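Local atomic coordinates of NDP-rhamnosyltransferase (PDB entry 3UYL), a protein that is a GT-B-type glycosyltransferase with two Rossmann-like domains, modelled here with bound thymidine-5'-diphosphate. Residues A253-P258 against D270-A275. Numbering follows the deposited sequence.
Sequences AVIAVP and DNARIA. With TYD (thymidine-5'-diphosphate), chain C.
Arg273 O takes the backbone N-H of Ile255 at 2.7 Å in an almost linear N-H...O arrangement, and the CA-H of Val254 approaches the same oxygen. This bond belongs to a parallel ladder in which 253-257 pairs with the edge strand 272-276 of the Rossmann-like C-terminal sheet, the two joined by helix 259-262 as a beta-alpha-beta unit. Ala253 O accepts Arg273 N, and Ile255 O accepts Ala275 N at 2.8 Å, the latter donor standing 35° above the carbonyl plane. Just ahead of the strand, Asn271 O receives Ala253 N, while Asn271 ND2 is hydrogen-bonded to the carbonyl oxygens of Thr246 and Val251. The axes of the two short strand segments cross at 27°, consistent with the twist of such sheets.

Val254, Arg273, Ala256 and Ala275 share one face. With CG anti to the backbone N (chi1 -155°) and a bend at chi3, Arg273 runs alongside Val254, bringing NH1 to 3.8 Å from Val254 CG2. There NH1 forms a salt bridge with Glu252, and the arginine makes a cation-pi contact with Trp211. Val254 CG1 meets Ala275 CB at 4.1 Å.

Ala253, Ala272, Ile255 and Ile274 occupy the other face, where helix 236-247 packs on Ala253 and Ile255. Ile255 CD1 extends back to Ala272 CB, a separation of 4.1 Å. Farther along, Val257 CG2 meets the Ile274 CG2 branch at 3.8 Å, and both side chains touch Arg262 of the connecting helix.

The C-terminal end of 253-258 borders thymidine-5'-diphosphate: Pro258 CD lies 3.7 Å from the thymine methyl C5M, and Ala256 CB sits 3.4 Å from the base oxygen O4.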
loop_
_atom_site.group_PDB
_atom_site.type_symbol
_atom_site.label_atom_id
_atom_site.label_comp_id
_atom_site.label_asym_id
_atom_site.label_seq_id
_atom_site.Cartn_x
_atom_site.Cartn_y
_atom_site.Cartn_z
ATOM N N ALA A 253 -19.253 11.105 -21.393
ATOM C CA ALA A 253 -19.374 10.108 -20.290
ATOM C C ALA A 253 -18.098 9.306 -20.087
ATOM O O ALA A 253 -17.632 8.660 -21.066
ATOM C CB ALA A 253 -20.530 9.171 -20.592
ATOM N N VAL A 254 -17.500 9.352 -18.884
ATOM C CA VAL A 254 -16.344 8.550 -18.580
ATOM C C VAL A 254 -16.870 7.344 -17.767
ATOM O O VAL A 254 -17.346 7.502 -16.676
ATOM C CB VAL A 254 -15.270 9.350 -17.803
ATOM C CG1 VAL A 254 -14.058 8.486 -17.505
ATOM C CG2 VAL A 254 -14.824 10.541 -18.640
ATOM N N ILE A 255 -16.861 6.146 -18.337
ATOM C CA ILE A 255 -17.496 4.990 -17.660
ATOM C C ILE A 255 -16.414 4.170 -16.989
ATOM O O ILE A 255 -15.591 3.568 -17.665
ATOM C CB ILE A 255 -18.341 4.147 -18.676
ATOM C CG1 ILE A 255 -19.326 5.071 -19.447
ATOM C CG2 ILE A 255 -19.101 3.024 -18.003
ATOM C CD1 ILE A 255 -19.666 4.527 -20.835
ATOM N N ALA A 256 -16.390 4.163 -15.640
ATOM C CA ALA A 256 -15.382 3.386 -14.870
ATOM C C ALA A 256 -16.012 2.028 -14.570
ATOM O O ALA A 256 -17.041 1.959 -13.902
ATOM C CB ALA A 256 -14.971 4.138 -13.586
ATOM N N VAL A 257 -15.449 0.965 -15.129
ATOM C CA VAL A 257 -16.023 -0.400 -15.062
ATOM C C VAL A 257 -14.909 -1.325 -14.741
ATOM O O VAL A 257 -13.785 -1.088 -15.198
ATOM C CB VAL A 257 -16.631 -0.906 -16.402
ATOM C CG1 VAL A 257 -18.056 -0.417 -16.538
ATOM C CG2 VAL A 257 -15.705 -0.577 -17.593
ATOM N N PRO A 258 -15.164 -2.335 -13.895
ATOM C CA PRO A 258 -14.083 -3.327 -13.844
ATOM C C PRO A 258 -14.120 -4.296 -15.085
ATOM O O PRO A 258 -15.197 -4.475 -15.726
ATOM C CB PRO A 258 -14.374 -4.097 -12.563
ATOM C CG PRO A 258 -15.866 -4.002 -12.408
ATOM C CD PRO A 258 -16.361 -2.776 -13.154
ATOM N N ASP A 270 -19.913 7.871 -29.510
ATOM C CA ASP A 270 -18.727 8.709 -29.632
ATOM C C ASP A 270 -18.372 9.529 -28.420
ATOM O O ASP A 270 -17.201 9.834 -28.252
ATOM C CB ASP A 270 -18.945 9.652 -30.814
ATOM C CG ASP A 270 -19.568 8.932 -31.990
ATOM O OD1 ASP A 270 -18.819 8.663 -32.944
ATOM O OD2 ASP A 270 -20.786 8.570 -31.924
ATOM N N ASN A 271 -19.378 9.913 -27.618
ATOM C CA ASN A 271 -19.221 10.810 -26.445
ATOM C C ASN A 271 -19.155 9.982 -25.144
ATOM O O ASN A 271 -19.551 10.463 -24.059
ATOM C CB ASN A 271 -20.365 11.855 -26.339
ATOM C CG ASN A 271 -21.774 11.229 -26.224
ATOM O OD1 ASN A 271 -22.055 10.231 -26.890
ATOM N ND2 ASN A 271 -22.672 11.817 -25.379
ATOM N N ALA A 272 -18.683 8.743 -25.286
ATOM C CA ALA A 272 -18.486 7.789 -24.194
ATOM C C ALA A 272 -17.038 7.367 -24.191
ATOM O O ALA A 272 -16.444 7.154 -25.252
ATOM C CB ALA A 272 -19.375 6.577 -24.388
ATOM N N ARG A 273 -16.457 7.262 -23.000
ATOM C CA ARG A 273 -15.082 6.788 -22.838
ATOM C C ARG A 273 -15.069 5.673 -21.779
ATOM O O ARG A 273 -15.654 5.843 -20.730
ATOM C CB ARG A 273 -14.201 7.937 -22.361
ATOM C CG ARG A 273 -12.732 7.781 -22.723
ATOM C CD ARG A 273 -11.857 8.584 -21.787
ATOM N NE ARG A 273 -11.373 9.807 -22.385
ATOM C CZ ARG A 273 -12.081 10.943 -22.526
ATOM N NH1 ARG A 273 -13.356 11.048 -22.116
ATOM N NH2 ARG A 273 -11.501 12.006 -23.103
ATOM N N ILE A 274 -14.442 4.536 -22.049
ATOM C CA ILE A 274 -14.305 3.471 -21.043
ATOM C C ILE A 274 -12.992 3.674 -20.290
ATOM O O ILE A 274 -11.924 3.840 -20.907
ATOM C CB ILE A 274 -14.419 2.055 -21.661
ATOM C CG1 ILE A 274 -15.868 1.806 -22.138
ATOM C CG2 ILE A 274 -14.083 0.983 -20.642
ATOM C CD1 ILE A 274 -16.041 0.670 -23.134
ATOM N N ALA A 275 -13.073 3.757 -18.966
ATOM C CA ALA A 275 -11.850 3.831 -18.162
ATOM C C ALA A 275 -11.803 2.554 -17.330
ATOM O O ALA A 275 -12.452 2.445 -16.254
ATOM C CB ALA A 275 -11.845 5.074 -17.275
HETATM P PA TYD C . -17.704 1.477 -3.977
HETATM O O1A TYD C . -17.694 1.737 -2.497
HETATM O O2A TYD C . -18.084 2.615 -4.933
HETATM O O3A TYD C . -18.775 0.240 -4.152
HETATM P PB TYD C . -18.809 -0.911 -5.307
HETATM O O1B TYD C . -17.447 -1.594 -5.363
HETATM O O2B TYD C . -19.853 -1.983 -5.063
HETATM O O3B TYD C . -19.243 0.092 -6.381
HETATM O "O5'" TYD C . -16.201 0.874 -4.293
HETATM C "C5'" TYD C . -15.535 0.744 -5.587
HETATM C "C4'" TYD C . -14.065 1.188 -5.453
HETATM O "O4'" TYD C . -13.405 0.923 -6.700
HETATM C "C3'" TYD C . -13.948 2.707 -5.207
HETATM O "O3'" TYD C . -12.797 3.096 -4.471
HETATM C "C2'" TYD C . -13.652 3.278 -6.565
HETATM C "C1'" TYD C . -12.889 2.136 -7.220
HETATM N N1 TYD C . -12.921 2.012 -8.666
HETATM C C2 TYD C . -12.069 2.840 -9.443
HETATM O O2 TYD C . -11.364 3.694 -8.888
HETATM N N3 TYD C . -12.037 2.739 -10.774
HETATM C C4 TYD C . -12.815 1.809 -11.372
HETATM O O4 TYD C . -12.785 1.711 -12.588
HETATM C C5 TYD C . -13.713 0.911 -10.585
HETATM C C5M TYD C . -14.567 -0.124 -11.261
HETATM C C6 TYD C . -13.719 1.064 -9.223
#